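PDB 4JXN: octaprenyl-diphosphate synthase from Roseobacter denitrificans, which probably condenses five isopentenyl diphosphates with farnesyl diphosphate, using magnesium, to make the all-trans octaprenyl diphosphate that supplies the side chain of isoprenoid quinones. Local coordinates for residues S296-L310 / M321-I333. Residues are numbered along the deposited sequence; the frame is centred on the assembly and turned at random.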
ATOM      1  N   SER A 296      12.651  24.580  19.997  1.00 40.90           N
ATOM      2  CA  SER A 296      11.543  24.787  20.909  1.00 53.71           C
ATOM      3  C   SER A 296      10.650  25.930  20.432  1.00 51.67           C
ATOM      4  O   SER A 296       9.435  25.854  20.540  1.00 53.36           O
ATOM      5  CB  SER A 296      12.068  25.117  22.314  1.00 51.49           C
ATOM      6  OG  SER A 296      12.945  24.118  22.791  1.00 98.57           O
ATOM      7  N   VAL A 297      11.266  26.981  19.908  1.00 56.95           N
ATOM      8  CA  VAL A 297      10.543  28.170  19.463  1.00 42.93           C
ATOM      9  C   VAL A 297       9.715  27.862  18.224  1.00 65.62           C
ATOM     10  O   VAL A 297       8.581  28.329  18.103  1.00 49.85           O
ATOM     11  CB  VAL A 297      11.521  29.349  19.215  1.00 62.97           C
ATOM     12  CG1 VAL A 297      10.883  30.458  18.389  1.00 65.95           C
ATOM     13  CG2 VAL A 297      12.021  29.905  20.546  1.00 67.35           C
ATOM     14  N   VAL A 298      10.269  27.073  17.309  1.00 53.11           N
ATOM     15  CA  VAL A 298       9.521  26.686  16.105  1.00 52.50           C
ATOM     16  C   VAL A 298       8.337  25.807  16.482  1.00 66.61           C
ATOM     17  O   VAL A 298       7.214  26.025  15.994  1.00 49.16           O
ATOM     18  CB  VAL A 298      10.417  26.011  15.057  1.00 54.25           C
ATOM     19  CG1 VAL A 298       9.600  25.483  13.889  1.00 67.44           C
ATOM     20  CG2 VAL A 298      11.433  27.011  14.559  1.00 50.51           C
ATOM     21  N   ALA A 299       8.581  24.844  17.369  1.00 44.76           N
ATOM     22  CA  ALA A 299       7.490  24.063  17.967  1.00 50.40           C
ATOM     23  C   ALA A 299       6.353  24.950  18.503  1.00 41.36           C
ATOM     24  O   ALA A 299       5.200  24.799  18.109  1.00 57.01           O
ATOM     25  CB  ALA A 299       8.009  23.167  19.073  1.00 56.06           C
ATOM     26  N   ARG A 300       6.689  25.872  19.398  1.00 55.56           N
ATOM     27  CA  ARG A 300       5.684  26.736  20.017  1.00 53.93           C
ATOM     28  C   ARG A 300       4.944  27.606  18.982  1.00 46.63           C
ATOM     29  O   ARG A 300       3.735  27.854  19.100  1.00 64.45           O
ATOM     30  CB  ARG A 300       6.333  27.597  21.106  1.00 66.85           C
ATOM     31  CG  ARG A 300       6.800  26.794  22.319  1.00 60.47           C
ATOM     32  CD  ARG A 300       7.218  27.695  23.474  1.00 68.52           C
ATOM     33  NE  ARG A 300       8.590  28.168  23.323  1.00116.95           N
ATOM     34  CZ  ARG A 300       9.656  27.613  23.897  1.00 69.33           C
ATOM     35  NH1 ARG A 300       9.531  26.553  24.691  1.00 77.96           N
ATOM     36  NH2 ARG A 300      10.862  28.125  23.673  1.00 72.57           N
ATOM     37  N   THR A 301       5.671  28.020  17.945  1.00 56.11           N
ATOM     38  CA  THR A 301       5.147  28.915  16.911  1.00 51.05           C
ATOM     39  C   THR A 301       4.124  28.221  16.004  1.00 80.65           C
ATOM     40  O   THR A 301       3.084  28.783  15.647  1.00 47.71           O
ATOM     41  CB  THR A 301       6.312  29.497  16.081  1.00 62.44           C
ATOM     42  OG1 THR A 301       7.073  30.395  16.900  1.00 63.57           O
ATOM     43  CG2 THR A 301       5.816  30.225  14.855  1.00 56.68           C
ATOM     44  N   GLN A 302       4.431  26.994  15.624  1.00 38.03           N
ATOM     45  CA  GLN A 302       3.492  26.181  14.868  1.00 78.92           C
ATOM     46  C   GLN A 302       2.252  25.832  15.680  1.00 59.43           C
ATOM     47  O   GLN A 302       1.143  25.839  15.162  1.00 57.46           O
ATOM     48  CB  GLN A 302       4.174  24.913  14.424  1.00 47.75           C
ATOM     49  CG  GLN A 302       5.270  25.171  13.412  1.00 61.88           C
ATOM     50  CD  GLN A 302       4.735  25.267  11.999  1.00 53.86           C
ATOM     51  OE1 GLN A 302       3.565  24.980  11.736  1.00 64.37           O
ATOM     52  NE2 GLN A 302       5.599  25.648  11.078  1.00 68.99           N
ATOM     53  N   ALA A 303       2.440  25.516  16.952  1.00 48.58           N
ATOM     54  CA  ALA A 303       1.307  25.271  17.844  1.00 44.30           C
ATOM     55  C   ALA A 303       0.395  26.499  17.998  1.00 60.86           C
ATOM     56  O   ALA A 303      -0.823  26.370  18.107  1.00 52.95           O
ATOM     57  CB  ALA A 303       1.799  24.810  19.198  1.00 52.29           C
ATOM     58  N   ALA A 304       0.973  27.693  18.011  1.00 58.61           N
ATOM     59  CA  ALA A 304       0.149  28.909  18.060  1.00 45.46           C
ATOM     60  C   ALA A 304      -0.567  29.103  16.728  1.00 50.46           C
ATOM     61  O   ALA A 304      -1.711  29.559  16.690  1.00 56.76           O
ATOM     62  CB  ALA A 304       0.995  30.121  18.397  1.00 47.47           C
ATOM     63  N   ARG A 305       0.118  28.739  15.647  1.00 44.25           N
ATOM     64  CA  ARG A 305      -0.449  28.780  14.304  1.00 43.38           C
ATOM     65  C   ARG A 305      -1.657  27.868  14.187  1.00 53.47           C
ATOM     66  O   ARG A 305      -2.658  28.243  13.581  1.00 56.38           O
ATOM     67  CB  ARG A 305       0.595  28.393  13.260  1.00 54.49           C
ATOM     68  CG  ARG A 305       0.145  28.603  11.824  1.00 48.45           C
ATOM     69  CD  ARG A 305       1.272  28.448  10.829  1.00 50.20           C
ATOM     70  NE  ARG A 305       1.673  27.059  10.604  1.00 75.65           N
ATOM     71  CZ  ARG A 305       1.141  26.236   9.697  1.00 98.70           C
ATOM     72  NH1 ARG A 305       1.608  25.000   9.593  1.00 54.09           N
ATOM     73  NH2 ARG A 305       0.147  26.620   8.898  1.00 59.92           N
ATOM     74  N   ALA A 306      -1.564  26.679  14.773  1.00 48.11           N
ATOM     75  CA  ALA A 306      -2.690  25.755  14.791  1.00 52.16           C
ATOM     76  C   ALA A 306      -3.898  26.437  15.412  1.00 49.07           C
ATOM     77  O   ALA A 306      -4.971  26.495  14.809  1.00 54.70           O
ATOM     78  CB  ALA A 306      -2.348  24.494  15.565  1.00 47.36           C
ATOM     79  N   LYS A 307      -3.728  26.982  16.607  1.00 44.89           N
ATOM     80  CA  LYS A 307      -4.838  27.599  17.314  1.00 50.85           C
ATOM     81  C   LYS A 307      -5.421  28.786  16.568  1.00 47.70           C
ATOM     82  O   LYS A 307      -6.627  28.956  16.519  1.00 70.80           O
ATOM     83  CB  LYS A 307      -4.407  28.037  18.707  1.00 57.74           C
ATOM     84  CG  LYS A 307      -3.617  26.995  19.464  1.00 65.20           C
ATOM     85  CD  LYS A 307      -2.799  27.641  20.559  1.00 51.67           C
ATOM     86  CE  LYS A 307      -3.658  27.950  21.762  1.00101.10           C
ATOM     87  NZ  LYS A 307      -2.865  28.589  22.843  1.00118.92           N
ATOM     88  N   ALA A 308      -4.565  29.612  15.992  1.00 50.59           N
ATOM     89  CA  ALA A 308      -5.042  30.751  15.211  1.00 62.53           C
ATOM     90  C   ALA A 308      -5.849  30.308  14.004  1.00 67.00           C
ATOM     91  O   ALA A 308      -6.793  30.974  13.616  1.00 61.02           O
ATOM     92  CB  ALA A 308      -3.883  31.623  14.759  1.00 43.69           C
ATOM     93  N   ALA A 309      -5.478  29.182  13.412  1.00 69.28           N
ATOM     94  CA  ALA A 309      -6.192  28.679  12.242  1.00 57.27           C
ATOM     95  C   ALA A 309      -7.660  28.332  12.549  1.00 59.82           C
ATOM     96  O   ALA A 309      -8.482  28.264  11.638  1.00 66.00           O
ATOM     97  CB  ALA A 309      -5.473  27.468  11.663  1.00 64.28           C
ATOM     98  N   LEU A 310      -7.981  28.111  13.823  1.00 64.28           N
ATOM     99  CA  LEU A 310      -9.365  27.891  14.240  1.00 70.79           C
ATOM    100  C   LEU A 310     -10.207  29.170  14.347  1.00 79.49           C
ATOM    101  O   LEU A 310     -11.419  29.090  14.488  1.00 62.94           O
ATOM    102  CB  LEU A 310      -9.387  27.171  15.580  1.00 64.80           C
ATOM    103  CG  LEU A 310      -8.754  25.774  15.589  1.00101.01           C
ATOM    104  CD1 LEU A 310      -8.434  25.343  17.009  1.00 93.15           C
ATOM    105  CD2 LEU A 310      -9.664  24.756  14.923  1.00 65.56           C
ATOM    106  N   MET A 321     -11.553  22.076  22.665  1.00 56.35           N
ATOM    107  CA  MET A 321     -10.738  20.871  22.790  1.00 73.27           C
ATOM    108  C   MET A 321      -9.514  20.913  21.884  1.00 55.28           C
ATOM    109  O   MET A 321      -8.439  20.489  22.270  1.00 56.43           O
ATOM    110  CB  MET A 321     -11.579  19.648  22.425  1.00 53.29           C
ATOM    111  CG  MET A 321     -12.628  19.301  23.471  1.00 64.51           C
ATOM    112  SD  MET A 321     -13.896  18.176  22.839  1.00 80.01           S
ATOM    113  CE  MET A 321     -15.139  18.278  24.126  1.00 95.75           C
ATOM    114  N   LEU A 322      -9.699  21.426  20.674  1.00 46.40           N
ATOM    115  CA  LEU A 322      -8.626  21.504  19.680  1.00 58.56           C
ATOM    116  C   LEU A 322      -7.576  22.566  20.005  1.00 43.78           C
ATOM    117  O   LEU A 322      -6.415  22.445  19.598  1.00 57.36           O
ATOM    118  CB  LEU A 322      -9.219  21.798  18.306  1.00 42.17           C
ATOM    119  CG  LEU A 322     -10.064  20.713  17.607  1.00 52.65           C
ATOM    120  CD1 LEU A 322     -10.239  21.058  16.143  1.00 77.21           C
ATOM    121  CD2 LEU A 322      -9.463  19.323  17.741  1.00 58.77           C
ATOM    122  N   VAL A 323      -8.009  23.613  20.702  1.00 55.07           N
ATOM    123  CA  VAL A 323      -7.124  24.662  21.223  1.00 45.41           C
ATOM    124  C   VAL A 323      -6.246  24.074  22.328  1.00 45.78           C
ATOM    125  O   VAL A 323      -5.021  24.127  22.240  1.00 60.91           O
ATOM    126  CB  VAL A 323      -7.945  25.873  21.739  1.00 78.88           C
ATOM    127  CG1 VAL A 323      -7.052  26.897  22.425  1.00 50.68           C
ATOM    128  CG2 VAL A 323      -8.733  26.526  20.598  1.00 52.96           C
ATOM    129  N   ASP A 324      -6.887  23.484  23.340  1.00 45.32           N
ATOM    130  CA  ASP A 324      -6.199  22.766  24.411  1.00 67.37           C
ATOM    131  C   ASP A 324      -5.212  21.722  23.865  1.00 51.64           C
ATOM    132  O   ASP A 324      -4.124  21.544  24.409  1.00 69.28           O
ATOM    133  CB  ASP A 324      -7.216  22.080  25.344  1.00 83.22           C
ATOM    134  CG  ASP A 324      -8.142  23.070  26.057  1.00113.99           C
ATOM    135  OD1 ASP A 324      -7.776  24.255  26.197  1.00 65.91           O
ATOM    136  OD2 ASP A 324      -9.246  22.663  26.486  1.00 76.78           O
ATOM    137  N   LEU A 325      -5.604  21.039  22.793  1.00 56.09           N
ATOM    138  CA  LEU A 325      -4.757  20.029  22.160  1.00 59.31           C
ATOM    139  C   LEU A 325      -3.493  20.670  21.631  1.00 61.43           C
ATOM    140  O   LEU A 325      -2.422  20.077  21.697  1.00 51.91           O
ATOM    141  CB  LEU A 325      -5.505  19.338  21.009  1.00 49.45           C
ATOM    142  CG  LEU A 325      -4.784  18.189  20.287  1.00 76.87           C
ATOM    143  CD1 LEU A 325      -4.164  17.172  21.241  1.00 50.06           C
ATOM    144  CD2 LEU A 325      -5.771  17.499  19.360  1.00 55.40           C
ATOM    145  N   ALA A 326      -3.622  21.880  21.095  1.00 58.79           N
ATOM    146  CA  ALA A 326      -2.467  22.589  20.536  1.00 44.85           C
ATOM    147  C   ALA A 326      -1.455  22.912  21.644  1.00 51.63           C
ATOM    148  O   ALA A 326      -0.245  22.761  21.462  1.00 58.51           O
ATOM    149  CB  ALA A 326      -2.912  23.854  19.819  1.00 72.31           C
ATOM    150  N   ASP A 327      -1.969  23.319  22.800  1.00 55.46           N
ATOM    151  CA  ASP A 327      -1.140  23.520  23.997  1.00 53.95           C
ATOM    152  C   ASP A 327      -0.598  22.191  24.560  1.00 59.56           C
ATOM    153  O   ASP A 327       0.579  22.085  24.900  1.00 64.83           O
ATOM    154  CB  ASP A 327      -1.947  24.267  25.071  1.00 52.32           C
ATOM    155  CG  ASP A 327      -2.342  25.686  24.641  1.00 71.17           C
ATOM    156  OD1 ASP A 327      -1.515  26.372  23.999  1.00 76.25           O
ATOM    157  OD2 ASP A 327      -3.481  26.122  24.946  1.00 84.14           O
ATOM    158  N   TYR A 328      -1.454  21.177  24.636  1.00 83.14           N
ATOM    159  CA  TYR A 328      -1.056  19.852  25.116  1.00 62.81           C
ATOM    160  C   TYR A 328       0.112  19.261  24.318  1.00 59.66           C
ATOM    161  O   TYR A 328       1.012  18.652  24.891  1.00 62.66           O
ATOM    162  CB  TYR A 328      -2.250  18.888  25.058  1.00 64.27           C
ATOM    163  CG  TYR A 328      -1.923  17.481  25.507  1.00 74.50           C
ATOM    164  CD1 TYR A 328      -2.003  17.123  26.850  1.00 96.57           C
ATOM    165  CD2 TYR A 328      -1.521  16.509  24.586  1.00 84.13           C
ATOM    166  CE1 TYR A 328      -1.698  15.836  27.265  1.00 88.37           C
ATOM    167  CE2 TYR A 328      -1.214  15.220  24.992  1.00 73.87           C
ATOM    168  CZ  TYR A 328      -1.305  14.889  26.332  1.00121.76           C
ATOM    169  OH  TYR A 328      -1.006  13.614  26.744  1.00114.81           O
ATOM    170  N   VAL A 329       0.093  19.416  22.997  1.00 63.86           N
ATOM    171  CA  VAL A 329       1.176  18.878  22.173  1.00 48.79           C
ATOM    172  C   VAL A 329       2.536  19.486  22.559  1.00 94.60           C
ATOM    173  O   VAL A 329       3.550  18.803  22.505  1.00 69.14           O
ATOM    174  CB  VAL A 329       0.906  19.055  20.661  1.00 55.90           C
ATOM    175  CG1 VAL A 329       2.169  18.837  19.844  1.00 64.16           C
ATOM    176  CG2 VAL A 329      -0.175  18.086  20.201  1.00 59.35           C
ATOM    177  N   VAL A 330       2.563  20.749  22.963  1.00 79.23           N
ATOM    178  CA  VAL A 330       3.836  21.386  23.314  1.00 60.68           C
ATOM    179  C   VAL A 330       4.095  21.494  24.823  1.00 67.65           C
ATOM    180  O   VAL A 330       5.070  22.119  25.234  1.00 85.49           O
ATOM    181  CB  VAL A 330       3.975  22.780  22.654  1.00 71.13           C
ATOM    182  CG1 VAL A 330       4.225  22.626  21.159  1.00 58.95           C
ATOM    183  CG2 VAL A 330       2.744  23.645  22.917  1.00 63.05           C
ATOM    184  N   GLU A 331       3.259  20.872  25.650  1.00 86.86           N
ATOM    185  CA  GLU A 331       3.405  21.013  27.107  1.00 71.77           C
ATOM    186  C   GLU A 331       4.731  20.436  27.636  1.00 81.05           C
ATOM    187  O   GLU A 331       5.295  20.965  28.594  1.00 70.69           O
ATOM    188  CB  GLU A 331       2.221  20.390  27.855  1.00159.47           C
ATOM    189  CG  GLU A 331       2.257  18.873  27.982  1.00133.13           C
ATOM    190  CD  GLU A 331       1.248  18.361  28.984  1.00129.83           C
ATOM    191  OE1 GLU A 331       0.483  17.441  28.628  1.00139.17           O
ATOM    192  OE2 GLU A 331       1.222  18.884  30.126  1.00168.07           O
ATOM    193  N   ARG A 332       5.226  19.370  26.999  1.00 61.11           N
ATOM    194  CA  ARG A 332       6.458  18.695  27.430  1.00 85.70           C
ATOM    195  C   ARG A 332       7.762  19.436  27.099  1.00113.78           C
ATOM    196  O   ARG A 332       8.842  18.905  27.347  1.00 73.58           O
ATOM    197  CB  ARG A 332       6.522  17.274  26.856  1.00 71.93           C
ATOM    198  CG  ARG A 332       5.583  16.294  27.543  1.00 90.41           C
ATOM    199  CD  ARG A 332       5.746  14.901  26.962  1.00 90.87           C
ATOM    200  NE  ARG A 332       5.314  14.852  25.566  1.00 77.71           N
ATOM    201  CZ  ARG A 332       5.520  13.832  24.735  1.00 90.83           C
ATOM    202  NH1 ARG A 332       6.169  12.738  25.130  1.00 79.36           N
ATOM    203  NH2 ARG A 332       5.075  13.907  23.489  1.00 69.55           N
ATOM    204  N   ILE A 333       7.666  20.641  26.540  1.00 77.67           N
ATOM    205  CA  ILE A 333       8.837  21.491  26.326  1.00 71.28           C
ATOM    206  C   ILE A 333       8.612  22.845  26.987  1.00 70.66           C
ATOM    207  O   ILE A 333       9.291  23.816  26.664  1.00 85.28           O
ATOM    208  CB  ILE A 333       9.149  21.674  24.818  1.00 99.86           C
ATOM    209  CG1 ILE A 333       7.980  22.355  24.086  1.00 69.09           C
ATOM    210  CG2 ILE A 333       9.460  20.324  24.185  1.00 82.06           C
ATOM    211  CD1 ILE A 333       8.247  22.704  22.638  1.00 78.49           C
TER
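K307 reaches over A326 to D327, and its chain crosses the aspartate at about a right angle. With CG beside the backbone N (chi1 -46°) and a bend at chi3 (79°), the lysine lays CG on A326 CB, a tight 3.2 Å, and passes CE by V323 CG1 at 3.6 Å. Its ammonium then forms a salt bridge with the carboxylate, held unevenly: NZ lies 2.8 Å from D327 OD1, on the syn lone pair, and bonds OD2 only weakly. An alanine in place of K307 would probably leave D327 without this mate and uncover A326 CB and V323 CG1. The pair belongs to an antiparallel hairpin of the last two helices, 291-309 and 317-330, in the all-helical fold of the FPP/GGPP synthase family; their short segments run 8.9 Å apart at 177°. Small residues suit so close an approach: A303 turns its methyl toward the partner helix, where CB touches V330 CG1 at 3.8 Å, and A306 faces A326 methyl to methyl. Toward the connection between the helices, L310 turns its branched chain toward the partner helix, CD1 lying against V323 CG2 and L322 CB while CD2 meets L322 CD1. At the other end, a type I turn from V330 to I333 brings the isoleucine back, and its CD1 sits on A299 CB at 3.6 Å. A299 also packs on I219 of helix 200-224.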